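Orotidine 5'-phosphate decarboxylase (Methanocaldococcus jannaschii, PDB 4LUI) probably catalyses the decarboxylation of orotidine 5'-monophosphate to uridine 5'-monophosphate, the last step of de novo UMP synthesis, and acts as a homodimer. Local coordinates at residues B[75-80]-B[102-107]; B[92-97]-B[118-123]; B[125-130]-B[158-163]. One frame throughout, in Å; residues are numbered along the deposited sequence.

Contacts 1 and 3 pair neighbouring strands of the closed eight-stranded parallel sheet of a TIM barrel, their centres about 8 Å apart; strands 102-106 and 127-131, one from each, are themselves neighbours, and a salt bridge from Glu75 on strand 75-82 reaches past strand 102-106 to Lys127 on strand 127-131. Contact 2 joins the outer helices 86-97 and 111-124, its centre about 10 Å from that of contact 1 and 11 Å from that of contact 3. Along the chain contacts 1 and 2 alternate in their segments, whereas contact 3 follows both. Contact 1 carries Asp79 of the predicted substrate site, and contacts 1 and 2 lie on the side of the barrel that meets the second subunit.

Contact 1: B[75-80]-B[102-107]; sequences EVIADF and GIIVHG
Ala78 O is gripped from several directions. Its main donor is Ile104 N, 2.9 Å from Ala78 O with 161° at the hydrogen; Ile103 CA adds a CA-H...O contact to the same oxygen at 3.5 Å. From its own strand, Phe80 N reaches Ala78 O in a weak bond of 3.0 Å that closes an inverse gamma turn centred on Asp79. The reciprocal bond, Ala78 N to Gly102 O, is 2.9 Å long and almost straight at 175°, while Gly102 N gives Val76 O only a weak one. This is the ladder of two adjacent parallel strands in a TIM barrel, joined through helix 86-97. On the barrel's inner side Ile77 splits its branches: CD1 rests against the bare CA of Gly102 at 3.7 Å, and CG2 meets Ile104 CD1 at 3.8 Å, the two side chains crossing at about a right angle; Ile129 of the next strand packs on both. On the helix side, Ala78 and Ile103 touch Thr96, and Ala78 CB sits 3.7 Å above the centre of the Phe80 ring. Asp79 turns its CG opposite its own backbone N (chi1 -170°), bringing OD1 to 3.6 Å from Ile104 CD1, which lies over one face of the carboxylate, while Ile104 CG2 approaches OD1 from the same side. The polar ends of that carboxylate are salt-bridged to Lys51 through OD2 and to Lys81, the predicted proton donor, through OD1, consistent with the lysine-aspartate network of the OMP decarboxylase active site.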
ATOM      1  N   GLU B  75     -13.601 -16.320   4.701  1.00 17.62           N
ATOM      2  CA  GLU B  75     -13.363 -15.053   4.029  1.00 17.21           C
ATOM      3  C   GLU B  75     -11.898 -14.632   4.119  1.00 15.00           C
ATOM      4  O   GLU B  75     -11.337 -14.597   5.205  1.00 16.32           O
ATOM      5  CB  GLU B  75     -14.239 -14.003   4.704  1.00 18.48           C
ATOM      6  CG  GLU B  75     -14.119 -12.611   4.163  1.00 19.88           C
ATOM      7  CD  GLU B  75     -15.128 -11.687   4.805  1.00 24.58           C
ATOM      8  OE1 GLU B  75     -15.330 -11.781   6.044  1.00 22.80           O
ATOM      9  OE2 GLU B  75     -15.737 -10.888   4.066  1.00 28.53           O
ATOM     10  N   VAL B  76     -11.284 -14.289   2.991  1.00 15.32           N
ATOM     11  CA  VAL B  76      -9.897 -13.812   3.002  1.00 14.01           C
ATOM     12  C   VAL B  76      -9.839 -12.353   2.567  1.00 13.22           C
ATOM     13  O   VAL B  76     -10.302 -11.999   1.479  1.00 13.50           O
ATOM     14  CB  VAL B  76      -8.988 -14.666   2.102  1.00 16.92           C
ATOM     15  CG1 VAL B  76      -7.576 -14.067   2.021  1.00 17.81           C
ATOM     16  CG2 VAL B  76      -8.941 -16.095   2.627  1.00 15.06           C
ATOM     17  N   ILE B  77      -9.271 -11.513   3.426  1.00 12.95           N
ATOM     18  CA  ILE B  77      -9.208 -10.068   3.196  1.00 13.50           C
ATOM     19  C   ILE B  77      -7.767  -9.643   2.966  1.00 14.69           C
ATOM     20  O   ILE B  77      -6.888  -9.998   3.743  1.00 12.94           O
ATOM     21  CB  ILE B  77      -9.730  -9.284   4.417  1.00 13.19           C
ATOM     22  CG1 ILE B  77     -11.181  -9.667   4.730  1.00 15.11           C
ATOM     23  CG2 ILE B  77      -9.596  -7.772   4.205  1.00 14.20           C
ATOM     24  CD1 ILE B  77     -12.113  -9.595   3.541  1.00 16.28           C
ATOM     25  N   ALA B  78      -7.523  -8.901   1.890  1.00 12.30           N
ATOM     26  CA  ALA B  78      -6.171  -8.441   1.582  1.00 12.72           C
ATOM     27  C   ALA B  78      -5.934  -7.047   2.134  1.00 12.60           C
ATOM     28  O   ALA B  78      -6.526  -6.072   1.657  1.00 13.37           O
ATOM     29  CB  ALA B  78      -5.930  -8.466   0.088  1.00 12.59           C
ATOM     30  N   ASP B  79      -5.077  -6.957   3.147  1.00 12.07           N
ATOM     31  CA  ASP B  79      -4.816  -5.685   3.799  1.00 12.81           C
ATOM     32  C   ASP B  79      -3.676  -5.003   3.050  1.00 11.17           C
ATOM     33  O   ASP B  79      -2.518  -5.034   3.476  1.00 12.94           O
ATOM     34  CB  ASP B  79      -4.466  -5.912   5.267  1.00 12.54           C
ATOM     35  CG  ASP B  79      -4.408  -4.623   6.065  1.00 13.72           C
ATOM     36  OD1 ASP B  79      -4.605  -3.534   5.473  1.00 12.99           O
ATOM     37  OD2 ASP B  79      -4.148  -4.705   7.284  1.00 18.64           O
ATOM     38  N   PHE B  80      -4.021  -4.403   1.912  1.00 10.35           N
ATOM     39  CA  PHE B  80      -3.020  -3.872   0.989  1.00  9.16           C
ATOM     40  C   PHE B  80      -2.946  -2.346   1.016  1.00 12.36           C
ATOM     41  O   PHE B  80      -2.163  -1.747   0.263  1.00 15.52           O
ATOM     42  CB  PHE B  80      -3.341  -4.339  -0.425  1.00 12.90           C
ATOM     43  CG  PHE B  80      -2.978  -5.775  -0.693  1.00 12.77           C
ATOM     44  CD1 PHE B  80      -2.410  -6.570   0.294  1.00 12.26           C
ATOM     45  CD2 PHE B  80      -3.201  -6.324  -1.948  1.00 12.02           C
ATOM     46  CE1 PHE B  80      -2.069  -7.909   0.034  1.00 13.20           C
ATOM     47  CE2 PHE B  80      -2.852  -7.648  -2.223  1.00 11.79           C
ATOM     48  CZ  PHE B  80      -2.291  -8.447  -1.226  1.00 15.04           C
ATOM     49  N   GLY B 102     -12.016  -9.715  -0.241  1.00 15.10           N
ATOM     50  CA  GLY B 102     -12.141  -8.307   0.073  1.00 11.32           C
ATOM     51  C   GLY B 102     -10.772  -7.667   0.067  1.00 12.05           C
ATOM     52  O   GLY B 102      -9.750  -8.350   0.148  1.00 13.24           O
ATOM     53  N   ILE B 103     -10.759  -6.346  -0.054  1.00 12.63           N
ATOM     54  CA  ILE B 103      -9.511  -5.607  -0.106  1.00 13.56           C
ATOM     55  C   ILE B 103      -9.634  -4.326   0.720  1.00 11.94           C
ATOM     56  O   ILE B 103     -10.695  -3.679   0.731  1.00 14.41           O
ATOM     57  CB  ILE B 103      -9.119  -5.325  -1.585  1.00 11.71           C
ATOM     58  CG1 ILE B 103      -7.726  -4.703  -1.685  1.00 11.29           C
ATOM     59  CG2 ILE B 103     -10.177  -4.470  -2.295  1.00 14.15           C
ATOM     60  CD1 ILE B 103      -7.284  -4.525  -3.141  1.00 16.23           C
ATOM     61  N   ILE B 104      -8.558  -3.984   1.434  1.00 10.04           N
ATOM     62  CA  ILE B 104      -8.535  -2.797   2.279  1.00 10.60           C
ATOM     63  C   ILE B 104      -7.838  -1.654   1.544  1.00 11.50           C
ATOM     64  O   ILE B 104      -6.729  -1.825   1.017  1.00 10.76           O
ATOM     65  CB  ILE B 104      -7.855  -3.092   3.641  1.00 13.15           C
ATOM     66  CG1 ILE B 104      -8.732  -4.058   4.449  1.00 12.17           C
ATOM     67  CG2 ILE B 104      -7.617  -1.799   4.415  1.00 13.73           C
ATOM     68  CD1 ILE B 104      -8.047  -4.648   5.673  1.00 12.83           C
ATOM     69  N   VAL B 105      -8.516  -0.507   1.494  1.00 11.06           N
ATOM     70  CA  VAL B 105      -8.029   0.676   0.788  1.00 11.76           C
ATOM     71  C   VAL B 105      -7.940   1.890   1.721  1.00 13.60           C
ATOM     72  O   VAL B 105      -8.652   1.971   2.727  1.00 14.74           O
ATOM     73  CB  VAL B 105      -8.937   1.024  -0.410  1.00 13.17           C
ATOM     74  CG1 VAL B 105      -9.169  -0.232  -1.264  1.00 13.78           C
ATOM     75  CG2 VAL B 105     -10.279   1.583   0.059  1.00 17.72           C
ATOM     76  N   HIS B 106      -7.044   2.818   1.401  1.00 12.00           N
ATOM     77  CA  HIS B 106      -7.035   4.116   2.076  1.00 11.39           C
ATOM     78  C   HIS B 106      -8.069   5.028   1.456  1.00 14.66           C
ATOM     79  O   HIS B 106      -8.265   5.018   0.242  1.00 16.05           O
ATOM     80  CB  HIS B 106      -5.657   4.793   1.978  1.00 12.20           C
ATOM     81  CG  HIS B 106      -4.710   4.399   3.072  1.00 12.46           C
ATOM     82  ND1 HIS B 106      -4.915   4.740   4.390  1.00 14.63           N
ATOM     83  CD2 HIS B 106      -3.545   3.710   3.038  1.00 10.36           C
ATOM     84  CE1 HIS B 106      -3.917   4.280   5.126  1.00 11.04           C
ATOM     85  NE2 HIS B 106      -3.082   3.634   4.332  1.00 13.63           N
ATOM     86  N   GLY B 107      -8.753   5.797   2.292  1.00 12.28           N
ATOM     87  CA  GLY B 107      -9.633   6.838   1.799  1.00 13.82           C
ATOM     88  C   GLY B 107      -8.899   8.153   1.581  1.00 14.77           C
ATOM     89  O   GLY B 107      -9.419   9.043   0.889  1.00 14.39           O
TER

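Contact 2: B[92-97]-B[118-123]; sequences IAKITL and QDVAKK
In the outer layer of the barrel, helices 86-97 and 111-124 run side by side in the same general sense, and Val120 packs against Ala93, Lys94 and Leu97 of helix 86-97. The short axes approach to 9.1 Å and are inclined at 33°. Val120 CB faces Ala93 CB at 3.9 Å. With CG1 opposite its backbone N (chi1 170°), Val120 lays this methyl against the backbone of the other helix, 3.8 Å from Lys94 N. Both Val120 methyls also meet the first part of the Lys94 side chain, CG1 lying 3.9 Å from Lys94 CG, and the two side chains cross at about a right angle. Beyond CG the lysine is extended; its NZ makes a long, weak ion pair with Glu90. At the last residue of 92-97, Leu97 sends CD1 against Ala121, 3.8 Å from Ala121 CB and 4.2 Å from Val120 CG1. Elsewhere on helix 86-97, Ile92 O takes two bonds, one from Thr96 N and one of 2.8 Å from Thr96 OG1, which meets it from above the carbonyl plane. Thr96 packs against Phe80 of the sheet and against Leu58 of the second subunit. Apolar contact between successive helices, backed by the strands beneath them, is typical of the alpha-helical shell of a TIM barrel.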
ATOM      1  N   ILE B  92      -4.631  -3.082  -9.302  1.00 13.06           N
ATOM      2  CA  ILE B  92      -4.350  -3.764  -8.035  1.00 12.30           C
ATOM      3  C   ILE B  92      -5.588  -4.532  -7.558  1.00 15.66           C
ATOM      4  O   ILE B  92      -5.490  -5.692  -7.154  1.00 14.11           O
ATOM      5  CB  ILE B  92      -3.877  -2.774  -6.949  1.00 11.82           C
ATOM      6  CG1 ILE B  92      -2.510  -2.202  -7.336  1.00 12.98           C
ATOM      7  CG2 ILE B  92      -3.780  -3.486  -5.590  1.00 14.05           C
ATOM      8  CD1 ILE B  92      -2.028  -1.066  -6.439  1.00 11.70           C
ATOM      9  N   ALA B  93      -6.751  -3.889  -7.633  1.00 12.42           N
ATOM     10  CA  ALA B  93      -7.997  -4.534  -7.209  1.00 14.43           C
ATOM     11  C   ALA B  93      -8.306  -5.793  -8.022  1.00 14.99           C
ATOM     12  O   ALA B  93      -8.714  -6.820  -7.468  1.00 16.77           O
ATOM     13  CB  ALA B  93      -9.148  -3.552  -7.293  1.00 16.23           C
ATOM     14  N   LYS B  94      -8.129  -5.720  -9.335  1.00 13.78           N
ATOM     15  CA  LYS B  94      -8.413  -6.875 -10.184  1.00 14.67           C
ATOM     16  C   LYS B  94      -7.543  -8.072  -9.810  1.00 20.23           C
ATOM     17  O   LYS B  94      -8.036  -9.196  -9.635  1.00 19.08           O
ATOM     18  CB  LYS B  94      -8.225  -6.535 -11.664  1.00 15.68           C
ATOM     19  CG  LYS B  94      -9.313  -5.644 -12.225  1.00 21.92           C
ATOM     20  CD  LYS B  94      -9.181  -5.505 -13.728  1.00 31.04           C
ATOM     21  CE  LYS B  94     -10.198  -4.522 -14.284  1.00 35.52           C
ATOM     22  NZ  LYS B  94     -10.051  -4.381 -15.759  1.00 40.64           N
ATOM     23  N   ILE B  95      -6.244  -7.848  -9.682  1.00 14.88           N
ATOM     24  CA  ILE B  95      -5.357  -8.980  -9.401  1.00 14.25           C
ATOM     25  C   ILE B  95      -5.582  -9.520  -7.988  1.00 16.98           C
ATOM     26  O   ILE B  95      -5.504 -10.727  -7.753  1.00 19.89           O
ATOM     27  CB  ILE B  95      -3.866  -8.627  -9.652  1.00 17.49           C
ATOM     28  CG1 ILE B  95      -2.994  -9.882  -9.576  1.00 25.81           C
ATOM     29  CG2 ILE B  95      -3.377  -7.572  -8.681  1.00 22.86           C
ATOM     30  CD1 ILE B  95      -1.671  -9.733 -10.310  1.00 31.08           C
ATOM     31  N   THR B  96      -5.889  -8.621  -7.058  1.00 14.26           N
ATOM     32  CA  THR B  96      -6.027  -8.989  -5.653  1.00 11.99           C
ATOM     33  C   THR B  96      -7.322  -9.752  -5.418  1.00 16.35           C
ATOM     34  O   THR B  96      -7.338 -10.775  -4.716  1.00 16.32           O
ATOM     35  CB  THR B  96      -5.979  -7.741  -4.762  1.00 12.17           C
ATOM     36  OG1 THR B  96      -4.699  -7.109  -4.911  1.00 14.17           O
ATOM     37  CG2 THR B  96      -6.177  -8.112  -3.307  1.00 13.92           C
ATOM     38  N   LEU B  97      -8.405  -9.273  -6.025  1.00 14.46           N
ATOM     39  CA  LEU B  97      -9.714  -9.873  -5.804  1.00 16.11           C
ATOM     40  C   LEU B  97      -9.968 -11.111  -6.661  1.00 17.81           C
ATOM     41  O   LEU B  97     -11.039 -11.724  -6.569  1.00 18.26           O
ATOM     42  CB  LEU B  97     -10.823  -8.830  -5.999  1.00 15.51           C
ATOM     43  CG  LEU B  97     -10.790  -7.687  -4.978  1.00 12.21           C
ATOM     44  CD1 LEU B  97     -11.861  -6.643  -5.327  1.00 14.83           C
ATOM     45  CD2 LEU B  97     -10.972  -8.209  -3.552  1.00 13.04           C
ATOM     46  N   GLN B 118     -13.962  -0.116  -5.750  1.00 15.39           N
ATOM     47  CA  GLN B 118     -15.355  -0.541  -5.615  1.00 15.72           C
ATOM     48  C   GLN B 118     -15.947  -1.068  -6.913  1.00 20.27           C
ATOM     49  O   GLN B 118     -16.663  -2.072  -6.917  1.00 19.07           O
ATOM     50  CB  GLN B 118     -16.211   0.621  -5.118  1.00 17.73           C
ATOM     51  CG  GLN B 118     -15.989   0.980  -3.673  1.00 22.93           C
ATOM     52  CD  GLN B 118     -16.967   2.041  -3.239  1.00 30.66           C
ATOM     53  OE1 GLN B 118     -16.851   3.198  -3.638  1.00 25.60           O
ATOM     54  NE2 GLN B 118     -17.971   1.644  -2.461  1.00 29.85           N
ATOM     55  N   ASP B 119     -15.652  -0.389  -8.015  1.00 17.05           N
ATOM     56  CA  ASP B 119     -16.195  -0.786  -9.305  1.00 19.56           C
ATOM     57  C   ASP B 119     -15.749  -2.199  -9.687  1.00 19.59           C
ATOM     58  O   ASP B 119     -16.533  -2.974 -10.239  1.00 22.21           O
ATOM     59  CB  ASP B 119     -15.838   0.232 -10.388  1.00 19.20           C
ATOM     60  CG  ASP B 119     -16.620   1.539 -10.244  1.00 27.57           C
ATOM     61  OD1 ASP B 119     -17.535   1.612  -9.390  1.00 27.71           O
ATOM     62  OD2 ASP B 119     -16.325   2.492 -10.997  1.00 31.13           O
ATOM     63  N   VAL B 120     -14.505  -2.539  -9.365  1.00 16.15           N
ATOM     64  CA  VAL B 120     -13.998  -3.884  -9.611  1.00 16.11           C
ATOM     65  C   VAL B 120     -14.687  -4.876  -8.684  1.00 17.78           C
ATOM     66  O   VAL B 120     -15.157  -5.938  -9.124  1.00 20.82           O
ATOM     67  CB  VAL B 120     -12.470  -3.959  -9.376  1.00 16.17           C
ATOM     68  CG1 VAL B 120     -11.964  -5.419  -9.391  1.00 17.54           C
ATOM     69  CG2 VAL B 120     -11.744  -3.120 -10.402  1.00 18.95           C
ATOM     70  N   ALA B 121     -14.745  -4.521  -7.403  1.00 17.94           N
ATOM     71  CA  ALA B 121     -15.303  -5.409  -6.377  1.00 15.32           C
ATOM     72  C   ALA B 121     -16.774  -5.720  -6.625  1.00 17.31           C
ATOM     73  O   ALA B 121     -17.219  -6.855  -6.417  1.00 21.10           O
ATOM     74  CB  ALA B 121     -15.121  -4.807  -5.002  1.00 15.26           C
ATOM     75  N   LYS B 122     -17.528  -4.719  -7.075  1.00 18.13           N
ATOM     76  CA  LYS B 122     -18.961  -4.891  -7.303  1.00 17.87           C
ATOM     77  C   LYS B 122     -19.255  -5.954  -8.352  1.00 22.64           C
ATOM     78  O   LYS B 122     -20.163  -6.774  -8.191  1.00 24.30           O
ATOM     79  CB  LYS B 122     -19.591  -3.561  -7.733  1.00 22.19           C
ATOM     80  CG  LYS B 122     -19.791  -2.576  -6.597  1.00 29.96           C
ATOM     81  CD  LYS B 122     -20.534  -1.333  -7.072  1.00 42.61           C
ATOM     82  CE  LYS B 122     -20.740  -0.340  -5.935  1.00 43.97           C
ATOM     83  NZ  LYS B 122     -21.389   0.916  -6.426  1.00 40.51           N
ATOM     84  N   LYS B 123     -18.480  -5.943  -9.427  1.00 19.95           N
ATOM     85  CA  LYS B 123     -18.670  -6.917 -10.485  1.00 24.03           C
ATOM     86  C   LYS B 123     -18.381  -8.335 -10.003  1.00 21.65           C
ATOM     87  O   LYS B 123     -18.914  -9.296 -10.555  1.00 26.43           O
ATOM     88  CB  LYS B 123     -17.815  -6.566 -11.704  1.00 27.85           C
ATOM     89  CG  LYS B 123     -18.227  -5.261 -12.357  1.00 33.34           C
ATOM     90  CD  LYS B 123     -17.450  -5.001 -13.631  1.00 42.67           C
ATOM     91  CE  LYS B 123     -17.850  -3.667 -14.241  1.00 48.68           C
ATOM     92  NZ  LYS B 123     -19.322  -3.566 -14.472  1.00 52.86           N
TER

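Contact 3: B[125-130]-B[158-163]; sequences NKKVIM and KVDAIV
Asp160 clasps Val128 twice. Its OD2 receives Val128 N at 2.8 Å, the N-H arriving from above the carboxylate plane at a nearly straight 168°, and Asp160 N returns a bond of 2.9 Å to Val128 O. Placing CG beside its own backbone N (chi1 -62°) lets Asp160 turn carboxylate and N-H toward the backbone N and O of the same residue, Val128; the carboxylate also crosses CB and CG of Lys127 at a slant, and Lys127 NZ is salt-bridged to Glu75. Ala161 N, by contrast, is buried with no partner. The ordinary parallel ladder is clear further on: Met130 N bonds to Ala161 O at 3.0 Å, and Val163 N to Met130 O at 2.9 Å. On the inner side of the sheet Ile129 CG2 presses on Val163 CG2 at 3.5 Å, while Ile129 CG1 meets Ala161 CB; Ile184 packs on both Ile129 and Ala161. Toward the outside, Met130 bends at its thioether so that CE approaches Val159 CG1 at 4.2 Å, and Ala154 of helix 147-157 touches both residues. Two neighbouring parallel strands, linked in sequence by a helix packed on their outer face, form the beta-alpha-beta unit from which TIM barrels are built.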
ATOM      1  N   ASN B 125     -18.856  -9.322  -6.772  1.00 23.14           N
ATOM      2  CA  ASN B 125     -19.563  -9.500  -5.503  1.00 22.10           C
ATOM      3  C   ASN B 125     -18.576  -9.666  -4.351  1.00 23.87           C
ATOM      4  O   ASN B 125     -18.717 -10.553  -3.503  1.00 21.32           O
ATOM      5  CB  ASN B 125     -20.527 -10.693  -5.564  1.00 24.82           C
ATOM      6  CG  ASN B 125     -21.458 -10.748  -4.370  1.00 24.81           C
ATOM      7  OD1 ASN B 125     -21.747  -9.722  -3.754  1.00 32.21           O
ATOM      8  ND2 ASN B 125     -21.933 -11.949  -4.032  1.00 29.36           N
ATOM      9  N   LYS B 126     -17.571  -8.798  -4.327  1.00 16.09           N
ATOM     10  CA  LYS B 126     -16.566  -8.834  -3.279  1.00 14.35           C
ATOM     11  C   LYS B 126     -16.510  -7.490  -2.559  1.00 15.71           C
ATOM     12  O   LYS B 126     -17.202  -6.543  -2.960  1.00 21.22           O
ATOM     13  CB  LYS B 126     -15.217  -9.295  -3.844  1.00 22.00           C
ATOM     14  CG  LYS B 126     -15.260 -10.788  -4.213  1.00 18.37           C
ATOM     15  CD  LYS B 126     -13.979 -11.298  -4.820  1.00 18.22           C
ATOM     16  CE  LYS B 126     -14.030 -12.820  -4.902  1.00 20.24           C
ATOM     17  NZ  LYS B 126     -12.761 -13.398  -5.403  1.00 17.16           N
ATOM     18  N   LYS B 127     -15.734  -7.427  -1.483  1.00 15.56           N
ATOM     19  CA  LYS B 127     -15.791  -6.309  -0.546  1.00 16.44           C
ATOM     20  C   LYS B 127     -14.661  -5.289  -0.677  1.00 15.16           C
ATOM     21  O   LYS B 127     -13.497  -5.634  -0.943  1.00 14.56           O
ATOM     22  CB  LYS B 127     -15.803  -6.820   0.895  1.00 15.39           C
ATOM     23  CG  LYS B 127     -17.008  -7.654   1.271  1.00 17.14           C
ATOM     24  CD  LYS B 127     -16.884  -8.100   2.721  1.00 18.60           C
ATOM     25  CE  LYS B 127     -18.057  -8.972   3.132  1.00 20.42           C
ATOM     26  NZ  LYS B 127     -17.841  -9.461   4.519  1.00 24.35           N
ATOM     27  N   VAL B 128     -15.021  -4.034  -0.445  1.00 14.56           N
ATOM     28  CA  VAL B 128     -14.046  -2.953  -0.275  1.00 15.04           C
ATOM     29  C   VAL B 128     -14.166  -2.388   1.144  1.00 14.24           C
ATOM     30  O   VAL B 128     -15.258  -2.094   1.619  1.00 14.00           O
ATOM     31  CB  VAL B 128     -14.291  -1.843  -1.292  1.00 15.76           C
ATOM     32  CG1 VAL B 128     -13.281  -0.694  -1.113  1.00 17.85           C
ATOM     33  CG2 VAL B 128     -14.225  -2.406  -2.682  1.00 17.42           C
ATOM     34  N   ILE B 129     -13.032  -2.253   1.815  1.00 14.11           N
ATOM     35  CA  ILE B 129     -12.997  -1.874   3.211  1.00 14.47           C
ATOM     36  C   ILE B 129     -12.084  -0.655   3.303  1.00 11.15           C
ATOM     37  O   ILE B 129     -10.965  -0.687   2.806  1.00 13.52           O
ATOM     38  CB  ILE B 129     -12.411  -3.032   4.042  1.00 13.52           C
ATOM     39  CG1 ILE B 129     -13.339  -4.261   3.973  1.00 15.33           C
ATOM     40  CG2 ILE B 129     -12.144  -2.604   5.470  1.00 16.88           C
ATOM     41  CD1 ILE B 129     -12.643  -5.582   4.272  1.00 20.93           C
ATOM     42  N   MET B 130     -12.557   0.429   3.903  1.00 14.12           N
ATOM     43  CA  MET B 130     -11.750   1.653   3.941  1.00 11.96           C
ATOM     44  C   MET B 130     -11.096   1.875   5.301  1.00 12.70           C
ATOM     45  O   MET B 130     -11.768   1.805   6.336  1.00 13.73           O
ATOM     46  CB  MET B 130     -12.616   2.880   3.613  1.00 11.60           C
ATOM     47  CG  MET B 130     -11.805   4.182   3.617  1.00 10.45           C
ATOM     48  SD  MET B 130     -12.837   5.663   3.546  1.00 16.80           S
ATOM     49  CE  MET B 130     -13.746   5.302   2.057  1.00 18.81           C
ATOM     50  N   LYS B 158     -20.657   4.030   0.441  1.00 20.00           N
ATOM     51  CA  LYS B 158     -21.243   2.731   0.745  1.00 19.23           C
ATOM     52  C   LYS B 158     -20.216   1.605   0.612  1.00 21.25           C
ATOM     53  O   LYS B 158     -20.479   0.580  -0.022  1.00 21.30           O
ATOM     54  CB  LYS B 158     -22.454   2.431  -0.153  1.00 23.54           C
ATOM     55  CG  LYS B 158     -23.620   3.403  -0.045  1.00 30.31           C
ATOM     56  CD  LYS B 158     -24.717   2.991  -1.026  1.00 30.47           C
ATOM     57  CE  LYS B 158     -25.776   4.072  -1.213  1.00 37.25           C
ATOM     58  NZ  LYS B 158     -26.549   4.308   0.025  1.00 36.43           N
ATOM     59  N   VAL B 159     -19.037   1.792   1.192  1.00 19.77           N
ATOM     60  CA  VAL B 159     -18.085   0.695   1.246  1.00 16.97           C
ATOM     61  C   VAL B 159     -18.647  -0.388   2.173  1.00 17.55           C
ATOM     62  O   VAL B 159     -19.623  -0.165   2.898  1.00 20.84           O
ATOM     63  CB  VAL B 159     -16.689   1.161   1.709  1.00 17.04           C
ATOM     64  CG1 VAL B 159     -16.087   2.142   0.701  1.00 17.28           C
ATOM     65  CG2 VAL B 159     -16.768   1.807   3.075  1.00 18.05           C
ATOM     66  N   ASP B 160     -18.048  -1.570   2.138  1.00 14.73           N
ATOM     67  CA  ASP B 160     -18.579  -2.705   2.883  1.00 16.30           C
ATOM     68  C   ASP B 160     -18.277  -2.655   4.374  1.00 17.80           C
ATOM     69  O   ASP B 160     -19.045  -3.192   5.181  1.00 19.72           O
ATOM     70  CB  ASP B 160     -18.064  -4.014   2.285  1.00 15.92           C
ATOM     71  CG  ASP B 160     -18.512  -4.204   0.863  1.00 22.59           C
ATOM     72  OD1 ASP B 160     -19.588  -4.804   0.656  1.00 29.62           O
ATOM     73  OD2 ASP B 160     -17.810  -3.725  -0.045  1.00 18.27           O
ATOM     74  N   ALA B 161     -17.149  -2.040   4.732  1.00 15.53           N
ATOM     75  CA  ALA B 161     -16.726  -1.959   6.127  1.00 13.52           C
ATOM     76  C   ALA B 161     -15.629  -0.923   6.272  1.00 16.50           C
ATOM     77  O   ALA B 161     -15.056  -0.474   5.278  1.00 15.76           O
ATOM     78  CB  ALA B 161     -16.214  -3.320   6.621  1.00 15.36           C
ATOM     79  N   ILE B 162     -15.326  -0.555   7.511  1.00 13.00           N
ATOM     80  CA  ILE B 162     -14.181   0.315   7.768  1.00 13.16           C
ATOM     81  C   ILE B 162     -13.233  -0.332   8.767  1.00 13.20           C
ATOM     82  O   ILE B 162     -13.625  -1.210   9.558  1.00 14.60           O
ATOM     83  CB  ILE B 162     -14.623   1.693   8.299  1.00 16.89           C
ATOM     84  CG1 ILE B 162     -15.434   1.545   9.582  1.00 19.21           C
ATOM     85  CG2 ILE B 162     -15.453   2.425   7.254  1.00 17.38           C
ATOM     86  CD1 ILE B 162     -15.762   2.879  10.229  1.00 20.28           C
ATOM     87  N   VAL B 163     -11.982   0.122   8.725  1.00 12.52           N
ATOM     88  CA  VAL B 163     -10.951  -0.304   9.666  1.00 11.74           C
ATOM     89  C   VAL B 163     -10.650   0.896  10.551  1.00 12.44           C
ATOM     90  O   VAL B 163     -10.392   1.984  10.051  1.00 14.58           O
ATOM     91  CB  VAL B 163      -9.670  -0.708   8.924  1.00 16.41           C
ATOM     92  CG1 VAL B 163      -8.523  -0.893   9.906  1.00 22.92           C
ATOM     93  CG2 VAL B 163      -9.898  -1.970   8.138  1.00 18.25           C
TER